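PDB 4FGM: aminopeptidase N family protein from Idiomarina loihiensis L2TR, which probably works as a zinc-dependent aminopeptidase of the M61 peptidase family, with a bound zinc ion and maleic acid in its active-site pocket. Local coordinates for residues I51-E56 and N70-A75; E30-N35 and D158-L163; Y41-F46 and E295-T300; Y88-S93 and Y98-Q103. All coordinates share one frame; numbering follows the deposited sequence.

Contact 1. Residues I51-E56 and N70-A75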
# COMPACT_ATOMS: atom_id res chain seq x y z
N ILE A 51 -9.92 -18.32 18.98
CA ILE A 51 -11.03 -18.78 19.81
C ILE A 51 -10.94 -20.23 20.27
O ILE A 51 -10.52 -21.12 19.51
CB ILE A 51 -12.36 -18.60 19.04
CG1 ILE A 51 -12.57 -17.13 18.70
CG2 ILE A 51 -13.53 -19.12 19.85
CD1 ILE A 51 -13.70 -16.88 17.72
N GLY A 52 -11.36 -20.46 21.51
CA GLY A 52 -11.38 -21.79 22.10
C GLY A 52 -10.09 -22.58 22.01
O GLY A 52 -10.10 -23.74 21.61
N LEU A 53 -8.98 -21.96 22.40
CA LEU A 53 -7.70 -22.65 22.35
C LEU A 53 -7.55 -23.63 23.51
O LEU A 53 -7.92 -23.31 24.64
CB LEU A 53 -6.55 -21.63 22.37
CG LEU A 53 -5.11 -22.15 22.26
CD1 LEU A 53 -4.25 -21.14 21.52
CD2 LEU A 53 -4.54 -22.41 23.65
N HIS A 54 -7.07 -24.83 23.22
CA HIS A 54 -6.82 -25.82 24.26
C HIS A 54 -5.65 -26.69 23.81
O HIS A 54 -5.24 -26.63 22.65
CB HIS A 54 -8.07 -26.66 24.56
CG HIS A 54 -8.63 -27.38 23.37
ND1 HIS A 54 -9.34 -26.74 22.38
CD2 HIS A 54 -8.61 -28.69 23.03
CE1 HIS A 54 -9.74 -27.62 21.48
NE2 HIS A 54 -9.31 -28.81 21.85
N ALA A 55 -5.10 -27.49 24.71
CA ALA A 55 -3.94 -28.30 24.35
C ALA A 55 -4.09 -29.73 24.81
O ALA A 55 -4.90 -30.04 25.68
CB ALA A 55 -2.69 -27.71 24.94
N GLU A 56 -3.28 -30.61 24.22
CA GLU A 56 -3.33 -32.02 24.58
C GLU A 56 -1.97 -32.65 24.37
O GLU A 56 -1.21 -32.25 23.49
CB GLU A 56 -4.38 -32.75 23.74
CG GLU A 56 -3.96 -32.96 22.30
CD GLU A 56 -4.87 -33.92 21.56
OE1 GLU A 56 -5.11 -35.03 22.09
OE2 GLU A 56 -5.32 -33.58 20.45
N ASN A 70 -1.51 -11.69 23.49
CA ASN A 70 -1.10 -12.54 22.37
C ASN A 70 -0.14 -13.66 22.77
O ASN A 70 0.59 -14.19 21.92
CB ASN A 70 -0.41 -11.67 21.33
CG ASN A 70 0.99 -11.30 21.76
OD1 ASN A 70 1.23 -11.02 22.93
ND2 ASN A 70 1.91 -11.28 20.81
N ARG A 71 -0.12 -14.04 24.04
CA ARG A 71 0.81 -15.08 24.47
C ARG A 71 0.20 -16.11 25.41
O ARG A 71 -0.53 -15.77 26.35
CB ARG A 71 2.03 -14.41 25.14
CG ARG A 71 3.20 -15.35 25.44
CD ARG A 71 4.44 -14.57 25.89
NE ARG A 71 5.01 -13.77 24.80
CZ ARG A 71 6.00 -14.17 24.02
NH1 ARG A 71 6.55 -15.36 24.21
NH2 ARG A 71 6.43 -13.40 23.04
N TRP A 72 0.49 -17.38 25.13
CA TRP A 72 -0.00 -18.49 25.93
C TRP A 72 1.16 -19.27 26.53
O TRP A 72 2.26 -19.29 25.96
CB TRP A 72 -0.86 -19.43 25.08
CG TRP A 72 -2.21 -18.89 24.73
CD1 TRP A 72 -3.39 -19.16 25.35
CD2 TRP A 72 -2.51 -17.98 23.67
NE1 TRP A 72 -4.42 -18.47 24.75
CE2 TRP A 72 -3.90 -17.74 23.71
CE3 TRP A 72 -1.75 -17.34 22.68
CZ2 TRP A 72 -4.54 -16.89 22.81
CZ3 TRP A 72 -2.38 -16.50 21.79
CH2 TRP A 72 -3.77 -16.28 21.86
N GLN A 73 0.92 -19.92 27.66
CA GLN A 73 1.94 -20.73 28.32
C GLN A 73 1.40 -22.14 28.57
O GLN A 73 0.34 -22.30 29.19
CB GLN A 73 2.36 -20.09 29.64
CG GLN A 73 3.58 -20.76 30.28
CD GLN A 73 4.06 -20.03 31.53
OE1 GLN A 73 3.34 -19.93 32.52
NE2 GLN A 73 5.28 -19.52 31.47
N LEU A 74 2.12 -23.14 28.08
CA LEU A 74 1.73 -24.54 28.20
C LEU A 74 2.28 -25.20 29.45
O LEU A 74 3.37 -24.85 29.93
CB LEU A 74 2.23 -25.35 27.00
CG LEU A 74 1.70 -25.08 25.59
CD1 LEU A 74 2.62 -25.77 24.59
CD2 LEU A 74 0.27 -25.58 25.46
N ALA A 75 1.54 -26.17 29.99
CA ALA A 75 2.02 -26.90 31.15
C ALA A 75 3.14 -27.80 30.62
O ALA A 75 3.20 -28.08 29.42
CB ALA A 75 0.90 -27.74 31.74

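Contact 2. Residues E30-N35 and D158-L163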
# COMPACT_ATOMS: atom_id res chain seq x y z
N GLU A 30 6.06 -21.35 25.71
CA GLU A 30 5.18 -20.24 25.37
C GLU A 30 4.87 -20.20 23.88
O GLU A 30 5.70 -20.56 23.04
CB GLU A 30 5.80 -18.90 25.80
CG GLU A 30 5.87 -18.72 27.31
CD GLU A 30 6.53 -17.42 27.71
OE1 GLU A 30 6.96 -16.65 26.82
OE2 GLU A 30 6.62 -17.16 28.93
N LEU A 31 3.67 -19.74 23.57
CA LEU A 31 3.19 -19.60 22.20
C LEU A 31 2.75 -18.14 22.05
O LEU A 31 2.12 -17.58 22.96
CB LEU A 31 1.99 -20.52 21.96
CG LEU A 31 2.16 -21.99 22.37
CD1 LEU A 31 0.82 -22.71 22.33
CD2 LEU A 31 3.16 -22.66 21.46
N TRP A 32 3.11 -17.51 20.94
CA TRP A 32 2.71 -16.12 20.73
C TRP A 32 2.30 -15.83 19.28
O TRP A 32 2.67 -16.55 18.35
CB TRP A 32 3.83 -15.16 21.14
CG TRP A 32 5.11 -15.33 20.37
CD1 TRP A 32 6.14 -16.17 20.67
CD2 TRP A 32 5.50 -14.64 19.17
NE1 TRP A 32 7.14 -16.05 19.74
CE2 TRP A 32 6.78 -15.12 18.81
CE3 TRP A 32 4.89 -13.66 18.37
CZ2 TRP A 32 7.46 -14.66 17.67
CZ3 TRP A 32 5.57 -13.20 17.24
CH2 TRP A 32 6.84 -13.71 16.90
N LEU A 33 1.53 -14.76 19.11
CA LEU A 33 1.07 -14.36 17.79
C LEU A 33 1.50 -12.93 17.50
O LEU A 33 1.40 -12.04 18.36
CB LEU A 33 -0.45 -14.47 17.70
CG LEU A 33 -0.99 -14.43 16.27
CD1 LEU A 33 -0.58 -15.72 15.56
CD2 LEU A 33 -2.51 -14.27 16.27
N PRO A 34 1.98 -12.68 16.28
CA PRO A 34 2.41 -11.33 15.91
C PRO A 34 1.31 -10.31 16.20
O PRO A 34 0.13 -10.60 16.03
CB PRO A 34 2.69 -11.45 14.42
CG PRO A 34 3.13 -12.88 14.27
CD PRO A 34 2.14 -13.61 15.16
N ASN A 35 1.70 -9.11 16.64
CA ASN A 35 0.71 -8.08 16.91
C ASN A 35 0.54 -7.15 15.70
O ASN A 35 -0.31 -6.27 15.71
CB ASN A 35 1.08 -7.29 18.16
CG ASN A 35 0.80 -8.07 19.42
OD1 ASN A 35 -0.21 -8.76 19.51
ND2 ASN A 35 1.70 -7.97 20.40
N ASP A 158 11.14 -22.26 5.49
CA ASP A 158 12.38 -22.44 6.22
C ASP A 158 12.31 -22.06 7.69
O ASP A 158 13.06 -22.58 8.51
CB ASP A 158 13.51 -21.67 5.54
CG ASP A 158 13.83 -22.20 4.15
OD1 ASP A 158 13.52 -23.38 3.88
OD2 ASP A 158 14.40 -21.44 3.33
N ASN A 159 11.39 -21.17 8.04
CA ASN A 159 11.24 -20.72 9.43
C ASN A 159 9.95 -19.90 9.60
O ASN A 159 9.28 -19.57 8.63
CB ASN A 159 12.45 -19.88 9.83
CG ASN A 159 12.75 -18.80 8.82
OD1 ASN A 159 11.88 -18.01 8.45
ND2 ASN A 159 14.00 -18.76 8.34
N TYR A 160 9.62 -19.57 10.85
CA TYR A 160 8.41 -18.82 11.12
C TYR A 160 8.32 -17.54 10.29
O TYR A 160 7.25 -17.20 9.78
CB TYR A 160 8.30 -18.48 12.60
CG TYR A 160 6.95 -17.89 12.96
CD1 TYR A 160 5.80 -18.69 12.97
CD2 TYR A 160 6.81 -16.54 13.24
CE1 TYR A 160 4.55 -18.15 13.26
CE2 TYR A 160 5.56 -15.99 13.53
CZ TYR A 160 4.44 -16.80 13.54
OH TYR A 160 3.20 -16.27 13.79
N ASP A 161 9.44 -16.83 10.17
CA ASP A 161 9.48 -15.58 9.42
C ASP A 161 9.04 -15.78 7.98
O ASP A 161 8.34 -14.95 7.41
CB ASP A 161 10.89 -14.99 9.42
CG ASP A 161 10.96 -13.68 8.67
OD1 ASP A 161 10.47 -12.66 9.18
OD2 ASP A 161 11.51 -13.68 7.54
N ALA A 162 9.45 -16.90 7.40
CA ALA A 162 9.09 -17.20 6.03
C ALA A 162 7.62 -17.61 5.99
O ALA A 162 6.87 -17.19 5.11
CB ALA A 162 9.96 -18.32 5.48
N LEU A 163 7.21 -18.41 6.97
CA LEU A 163 5.83 -18.88 7.05
C LEU A 163 4.82 -17.74 6.97
O LEU A 163 3.84 -17.82 6.22
CB LEU A 163 5.61 -19.64 8.35
CG LEU A 163 4.17 -20.09 8.62
CD1 LEU A 163 3.81 -21.25 7.69
CD2 LEU A 163 4.02 -20.53 10.07

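Contact 3. Residues Y41-F46 and E295-T300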
# COMPACT_ATOMS: atom_id res chain seq x y z
N TYR A 41 2.46 -1.05 8.85
CA TYR A 41 2.89 -0.55 10.15
C TYR A 41 1.82 0.00 11.06
O TYR A 41 1.76 1.20 11.33
CB TYR A 41 4.00 0.47 9.90
CG TYR A 41 4.97 -0.04 8.84
CD1 TYR A 41 5.78 -1.15 9.09
CD2 TYR A 41 4.98 0.51 7.56
CE1 TYR A 41 6.57 -1.71 8.09
CE2 TYR A 41 5.76 -0.04 6.55
CZ TYR A 41 6.55 -1.15 6.82
OH TYR A 41 7.32 -1.70 5.82
N LEU A 42 0.99 -0.91 11.56
CA LEU A 42 -0.09 -0.58 12.49
C LEU A 42 -0.34 -1.79 13.40
O LEU A 42 -0.56 -2.91 12.92
CB LEU A 42 -1.37 -0.23 11.73
CG LEU A 42 -2.58 0.12 12.62
CD1 LEU A 42 -2.31 1.42 13.38
CD2 LEU A 42 -3.83 0.25 11.76
N ILE A 43 -0.29 -1.57 14.71
CA ILE A 43 -0.53 -2.64 15.66
C ILE A 43 -1.98 -3.05 15.45
O ILE A 43 -2.89 -2.23 15.57
CB ILE A 43 -0.35 -2.15 17.11
CG1 ILE A 43 1.09 -1.72 17.35
CG2 ILE A 43 -0.76 -3.24 18.08
CD1 ILE A 43 2.09 -2.84 17.15
N ARG A 44 -2.20 -4.33 15.13
CA ARG A 44 -3.55 -4.82 14.88
C ARG A 44 -4.13 -5.89 15.81
O ARG A 44 -5.28 -6.28 15.66
CB ARG A 44 -3.63 -5.32 13.43
CG ARG A 44 -3.44 -4.22 12.41
CD ARG A 44 -3.80 -4.70 11.02
NE ARG A 44 -4.22 -3.58 10.19
CZ ARG A 44 -3.41 -2.89 9.41
NH1 ARG A 44 -2.13 -3.24 9.34
NH2 ARG A 44 -3.85 -1.86 8.71
N ASP A 45 -3.33 -6.36 16.77
CA ASP A 45 -3.76 -7.37 17.73
C ASP A 45 -4.56 -8.55 17.14
O ASP A 45 -5.67 -8.85 17.60
CB ASP A 45 -4.58 -6.70 18.84
CG ASP A 45 -3.76 -5.72 19.68
OD1 ASP A 45 -2.51 -5.84 19.70
OD2 ASP A 45 -4.35 -4.84 20.34
N PHE A 46 -3.98 -9.22 16.15
CA PHE A 46 -4.63 -10.36 15.51
C PHE A 46 -5.13 -11.41 16.51
O PHE A 46 -6.15 -12.06 16.29
CB PHE A 46 -3.67 -11.03 14.52
CG PHE A 46 -3.21 -10.12 13.40
CD1 PHE A 46 -4.13 -9.59 12.49
CD2 PHE A 46 -1.86 -9.82 13.24
CE1 PHE A 46 -3.71 -8.78 11.45
CE2 PHE A 46 -1.43 -9.00 12.20
CZ PHE A 46 -2.36 -8.48 11.30
N GLU A 295 5.98 -7.91 18.18
CA GLU A 295 5.19 -7.82 19.39
C GLU A 295 4.82 -6.36 19.65
O GLU A 295 3.83 -6.07 20.32
CB GLU A 295 6.01 -8.34 20.58
CG GLU A 295 5.22 -8.72 21.82
CD GLU A 295 5.12 -10.23 21.99
OE1 GLU A 295 5.84 -10.97 21.27
OE2 GLU A 295 4.35 -10.70 22.86
N LYS A 296 5.61 -5.45 19.09
CA LYS A 296 5.43 -4.03 19.36
C LYS A 296 5.82 -3.17 18.16
O LYS A 296 6.30 -3.67 17.14
CB LYS A 296 6.34 -3.70 20.54
CG LYS A 296 6.04 -2.46 21.33
CD LYS A 296 7.31 -2.01 22.05
CE LYS A 296 8.01 -3.16 22.77
NZ LYS A 296 9.44 -2.82 23.09
N GLU A 297 5.63 -1.85 18.28
CA GLU A 297 6.00 -0.93 17.21
C GLU A 297 7.51 -1.05 16.94
O GLU A 297 8.30 -1.20 17.87
CB GLU A 297 5.67 0.52 17.59
CG GLU A 297 4.18 0.84 17.72
CD GLU A 297 3.61 0.51 19.09
OE1 GLU A 297 4.27 -0.21 19.87
OE2 GLU A 297 2.49 0.98 19.39
N SER A 298 7.89 -1.00 15.67
CA SER A 298 9.29 -1.07 15.27
C SER A 298 9.54 0.19 14.45
O SER A 298 9.13 0.29 13.29
CB SER A 298 9.56 -2.33 14.43
OG SER A 298 10.95 -2.50 14.18
N TYR A 299 10.22 1.14 15.07
CA TYR A 299 10.47 2.43 14.46
C TYR A 299 11.61 2.53 13.46
O TYR A 299 12.70 2.01 13.69
CB TYR A 299 10.70 3.46 15.57
CG TYR A 299 9.60 3.50 16.61
CD1 TYR A 299 8.40 4.17 16.36
CD2 TYR A 299 9.75 2.87 17.84
CE1 TYR A 299 7.38 4.21 17.32
CE2 TYR A 299 8.74 2.90 18.80
CZ TYR A 299 7.56 3.57 18.54
OH TYR A 299 6.54 3.61 19.47
N THR A 300 11.35 3.22 12.35
CA THR A 300 12.36 3.45 11.32
C THR A 300 11.91 4.65 10.48
O THR A 300 10.75 4.76 10.11
CB THR A 300 12.58 2.22 10.40
OG1 THR A 300 13.57 2.55 9.42
CG2 THR A 300 11.28 1.83 9.70

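Contact 4. Residues Y88-S93 and Y98-Q103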
# COMPACT_ATOMS: atom_id res chain seq x y z
N TYR A 88 -11.33 -16.60 13.83
CA TYR A 88 -12.44 -15.88 13.21
C TYR A 88 -11.87 -15.03 12.08
O TYR A 88 -11.04 -14.16 12.32
CB TYR A 88 -13.14 -14.98 14.23
CG TYR A 88 -14.32 -14.24 13.65
CD1 TYR A 88 -15.49 -14.92 13.29
CD2 TYR A 88 -14.28 -12.85 13.47
CE1 TYR A 88 -16.59 -14.23 12.77
CE2 TYR A 88 -15.38 -12.16 12.95
CZ TYR A 88 -16.53 -12.86 12.60
OH TYR A 88 -17.62 -12.18 12.13
N ALA A 89 -12.33 -15.27 10.86
CA ALA A 89 -11.82 -14.55 9.70
C ALA A 89 -12.90 -13.81 8.92
O ALA A 89 -13.46 -14.34 7.97
CB ALA A 89 -11.10 -15.52 8.77
N TRP A 90 -13.16 -12.57 9.32
CA TRP A 90 -14.17 -11.75 8.66
C TRP A 90 -13.67 -10.32 8.40
O TRP A 90 -14.36 -9.35 8.69
CB TRP A 90 -15.45 -11.71 9.49
CG TRP A 90 -16.65 -11.31 8.69
CD1 TRP A 90 -17.58 -10.38 9.03
CD2 TRP A 90 -17.05 -11.85 7.43
NE1 TRP A 90 -18.54 -10.29 8.05
CE2 TRP A 90 -18.24 -11.18 7.05
CE3 TRP A 90 -16.52 -12.82 6.57
CZ2 TRP A 90 -18.91 -11.46 5.86
CZ3 TRP A 90 -17.19 -13.10 5.39
CH2 TRP A 90 -18.37 -12.42 5.04
N ASP A 91 -12.46 -10.21 7.85
CA ASP A 91 -11.89 -8.92 7.53
C ASP A 91 -11.42 -8.91 6.09
O ASP A 91 -10.37 -9.45 5.77
CB ASP A 91 -10.70 -8.60 8.43
CG ASP A 91 -9.94 -7.36 7.97
OD1 ASP A 91 -10.58 -6.29 7.78
OD2 ASP A 91 -8.71 -7.44 7.79
N LEU A 92 -12.20 -8.27 5.23
CA LEU A 92 -11.87 -8.20 3.81
C LEU A 92 -10.73 -7.22 3.53
O LEU A 92 -10.96 -6.05 3.25
CB LEU A 92 -13.12 -7.82 3.02
CG LEU A 92 -13.27 -8.17 1.53
CD1 LEU A 92 -12.96 -6.95 0.69
CD2 LEU A 92 -12.39 -9.36 1.18
N SER A 93 -9.49 -7.71 3.64
CA SER A 93 -8.30 -6.90 3.38
C SER A 93 -7.12 -7.84 3.12
O SER A 93 -7.18 -9.01 3.46
CB SER A 93 -7.98 -5.99 4.56
OG SER A 93 -7.40 -6.71 5.62
N TYR A 98 -9.98 -13.79 5.79
CA TYR A 98 -11.39 -13.69 5.40
C TYR A 98 -11.86 -15.05 4.92
O TYR A 98 -11.14 -15.75 4.21
CB TYR A 98 -11.52 -12.65 4.27
CG TYR A 98 -12.90 -12.51 3.67
CD1 TYR A 98 -13.41 -13.47 2.80
CD2 TYR A 98 -13.70 -11.41 3.99
CE1 TYR A 98 -14.69 -13.35 2.27
CE2 TYR A 98 -14.98 -11.28 3.46
CZ TYR A 98 -15.47 -12.25 2.60
OH TYR A 98 -16.75 -12.11 2.11
N LEU A 99 -13.08 -15.43 5.31
CA LEU A 99 -13.64 -16.70 4.90
C LEU A 99 -15.17 -16.73 4.91
O LEU A 99 -15.80 -16.43 5.92
CB LEU A 99 -13.13 -17.82 5.82
CG LEU A 99 -13.62 -19.24 5.48
CD1 LEU A 99 -12.98 -19.68 4.19
CD2 LEU A 99 -13.27 -20.21 6.61
N ASP A 100 -15.76 -17.06 3.76
CA ASP A 100 -17.21 -17.21 3.65
C ASP A 100 -17.46 -18.35 2.66
O ASP A 100 -16.52 -19.09 2.34
CB ASP A 100 -17.91 -15.90 3.24
CG ASP A 100 -17.54 -15.44 1.84
OD1 ASP A 100 -16.88 -16.19 1.09
OD2 ASP A 100 -17.95 -14.31 1.48
N GLN A 101 -18.68 -18.51 2.16
CA GLN A 101 -18.95 -19.62 1.24
C GLN A 101 -18.51 -19.36 -0.20
O GLN A 101 -18.73 -20.19 -1.08
CB GLN A 101 -20.44 -20.01 1.26
CG GLN A 101 -21.40 -18.97 0.66
CD GLN A 101 -21.84 -17.91 1.66
OE1 GLN A 101 -21.02 -17.27 2.31
NE2 GLN A 101 -23.15 -17.73 1.79
N PHE A 102 -17.86 -18.22 -0.44
CA PHE A 102 -17.43 -17.92 -1.80
C PHE A 102 -15.91 -17.90 -1.95
O PHE A 102 -15.38 -18.17 -3.02
CB PHE A 102 -18.02 -16.58 -2.25
CG PHE A 102 -19.52 -16.51 -2.14
CD1 PHE A 102 -20.32 -17.29 -2.97
CD2 PHE A 102 -20.13 -15.69 -1.20
CE1 PHE A 102 -21.72 -17.25 -2.87
CE2 PHE A 102 -21.52 -15.64 -1.08
CZ PHE A 102 -22.32 -16.42 -1.92
N GLN A 103 -15.21 -17.57 -0.87
CA GLN A 103 -13.75 -17.52 -0.95
C GLN A 103 -13.09 -17.52 0.42
O GLN A 103 -13.76 -17.37 1.45
CB GLN A 103 -13.31 -16.27 -1.73
CG GLN A 103 -13.41 -14.96 -0.94
CD GLN A 103 -13.17 -13.72 -1.80
OE1 GLN A 103 -12.32 -13.72 -2.71
NE2 GLN A 103 -13.91 -12.66 -1.53

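Contact 1. Residues I51-E56 and N70-A75
Leu-53 faces Trp-72 with their CA atoms 9.5 Å apart, and Ala-55 faces Leu-74 with CA atoms at 7.8 Å, so strands 53-57 and 71-74 run in the same direction, too widely spaced for backbone pairing and joined here by side chains alone. Leu-53 CD1 makes a CH-pi contact, 4.1 Å from the centroid of the Trp-72 five-membered ring and only 10° off its normal, which places the methyl squarely over the face. It is nearest Trp-72 CE2, whereas the second methyl, Leu-53 CD2, lies nearer Trp-72 CD1, at 3.8 Å. With CG anti to the backbone N (chi1 -178°), Leu-53 extends its fork so that both methyls reach the indole. Two residues on, the contact narrows to one pair of methyls, Ala-55 CB and Leu-74 CD2, 3.7 Å apart. On the other side of strand 53-57, His-54 ND1 donates to Gly-52 O at 3.2 Å with an N-H...O angle of 162°; the oxygen lies in the imidazole plane, which fixes the ring beside the corner the chain turns at Gly-52. In this part of the M61 N-terminal domain, strand 60-68 is the middle of an antiparallel meander, and its Val-64 touches Leu-53. Leu-113 packs on both Leu-53 and Trp-72, Val-83 and Tyr-85 of strand 81-91 adjoin Leu-53, and Leu-31 of strand 30-32 meets Leu-74.

Contact 2. Residues E30-N35 and D158-L163
Tyr-160 comes out of the short helix 160-163 to meet Trp-32 and Pro-34, approaching Pro-34 from the opposite direction. Its ring turns an edge toward the face of the Trp-32 six-membered ring: the centroids are 5.8 Å apart and the planes stand at 63°, an edge-to-face pair whose nearest atoms are Trp-32 CH2 and Tyr-160 CE2 at 4.3 Å. Pro-34 lies at the rim of the phenol, with its CG near the ring plane and 4.0 Å from Tyr-160 CE2, while Pro-34 CD closes to 3.2 Å from Tyr-160 OH. The polar end is satisfied beyond this pair, since the hydroxyl is hydrogen-bonded to Cys-112 O. A chi1 of -171° sets the Tyr-160 ring opposite its own backbone nitrogen and out toward segment 30-35. A leucine at Tyr-160 would probably leave Cys-112 O without its hydroxyl partner and open a gap beside Pro-34 and the indole. Asn-159 is the N-cap of this helix, its OD1 accepting from Ala-162 N at 2.9 Å. Around the contact, within the M61 N-terminal domain, strand 30-32 runs between strands 71-74 and 114-115, whose Ala-114 touches both Trp-32 and Tyr-160, and Asp-161 forms a salt bridge from the helix to Arg-240.

Contact 3. Residues Y41-F46 and E295-T300
Ile-43 is the residue most deeply engaged here, pressing its ethyl branch against the backbone and side chain of Glu-297. The end of that branch, Ile-43 CD1, rests by the peptide link between Lys-296 and Glu-297, 3.8 Å from Glu-297 N and 3.9 Å from Lys-296 C. Further back, Ile-43 CG1 meets the carboxylate, at 3.7 Å from Glu-297 OE2, and the two side chains cross at about a right angle. Glu-297 arrives there because its chain bends at chi2 (85°), folding the acid group back over the isoleucine in a van der Waals approach. Both segments are irregular loops, and they belong to different family regions: 41-46 to the M61 N-terminal domain, 295-300 to the M61 glycyl aminopeptidase part, so the contact bridges the two. An alanine at Ile-43 would remove the ethyl branch and is likely to open a gap over the 296-297 peptide and leave the Glu-297 side chain freer to turn. Lys-296 takes part mainly through its backbone. Close by, Glu-295 O accepts from Asn-35 ND2, and Arg-44 NH1 bonds to Ser-40 OG. Ser-40 lines the maleic acid pocket; the bound maleic acid itself is about 13 Å from the Ile-43 side chain.

Contact 4. Residues Y88-S93 and Y98-Q103
Tyr-98 is held between Trp-90 over one face and Leu-92 over the other. The indole and phenol lie side by side and point the same way, planes at 23° and slid apart so that they overlap little, with Trp-90 CZ3 3.4 Å from Tyr-98 CZ. On the opposite face Leu-92 CD2 makes a CH-pi contact, 4.0 Å from the phenol centroid and 23° off its normal. The edge of the indole is met in turn by Asp-100, whose CB is 3.6 Å from Trp-90 CZ3. In the backbone, Trp-90 and Tyr-98 form an antiparallel non-hydrogen-bonded pair, and Leu-99 N donates to Ala-89 O at 2.9 Å, with a bent N-H...O angle of 131°. A second shell fixes the phenol. Tyr-98 OH donates to Asp-100 OD2 at 2.6 Å, meeting it from above the carboxylate plane, while Asp-100 OD1 accepts from both Phe-102 N (2.7 Å) and Gln-103 N (2.9 Å). The bond to Phe-102 closes an Asx turn, so the carboxylate that receives the hydroxyl is itself tied down by the backbone leading to strand 103-106. The contact belongs to the beta hairpin of strands 81-91 and 97-99. His-14 stacks on Trp-90, Phe-16 of strand 15-22 touches Ala-89 and Leu-99, and Met-228 and Val-230 of strand 222-230 pack on Leu-92.

From the N terminus, segment 30-35 opens contact 2 and segment 41-46 opens contact 3 before either is closed. Contact 1 then closes a short loop between 51-56 and 70-75, and contact 4 closes the short hairpin loop between 88-93 and 98-103; the two stand in series, and both nest inside the loops of contacts 2 and 3. Contact 2 closes at 158-163 and contact 3 only at 295-300, so these two cross. Contacts 1, 2 and 4 knit the N-terminal beta domain, whereas contact 3 ties a loop of that domain to a loop of the peptidase part. Salt bridge Arg-71 to Glu-295 also links contacts 1 and 3.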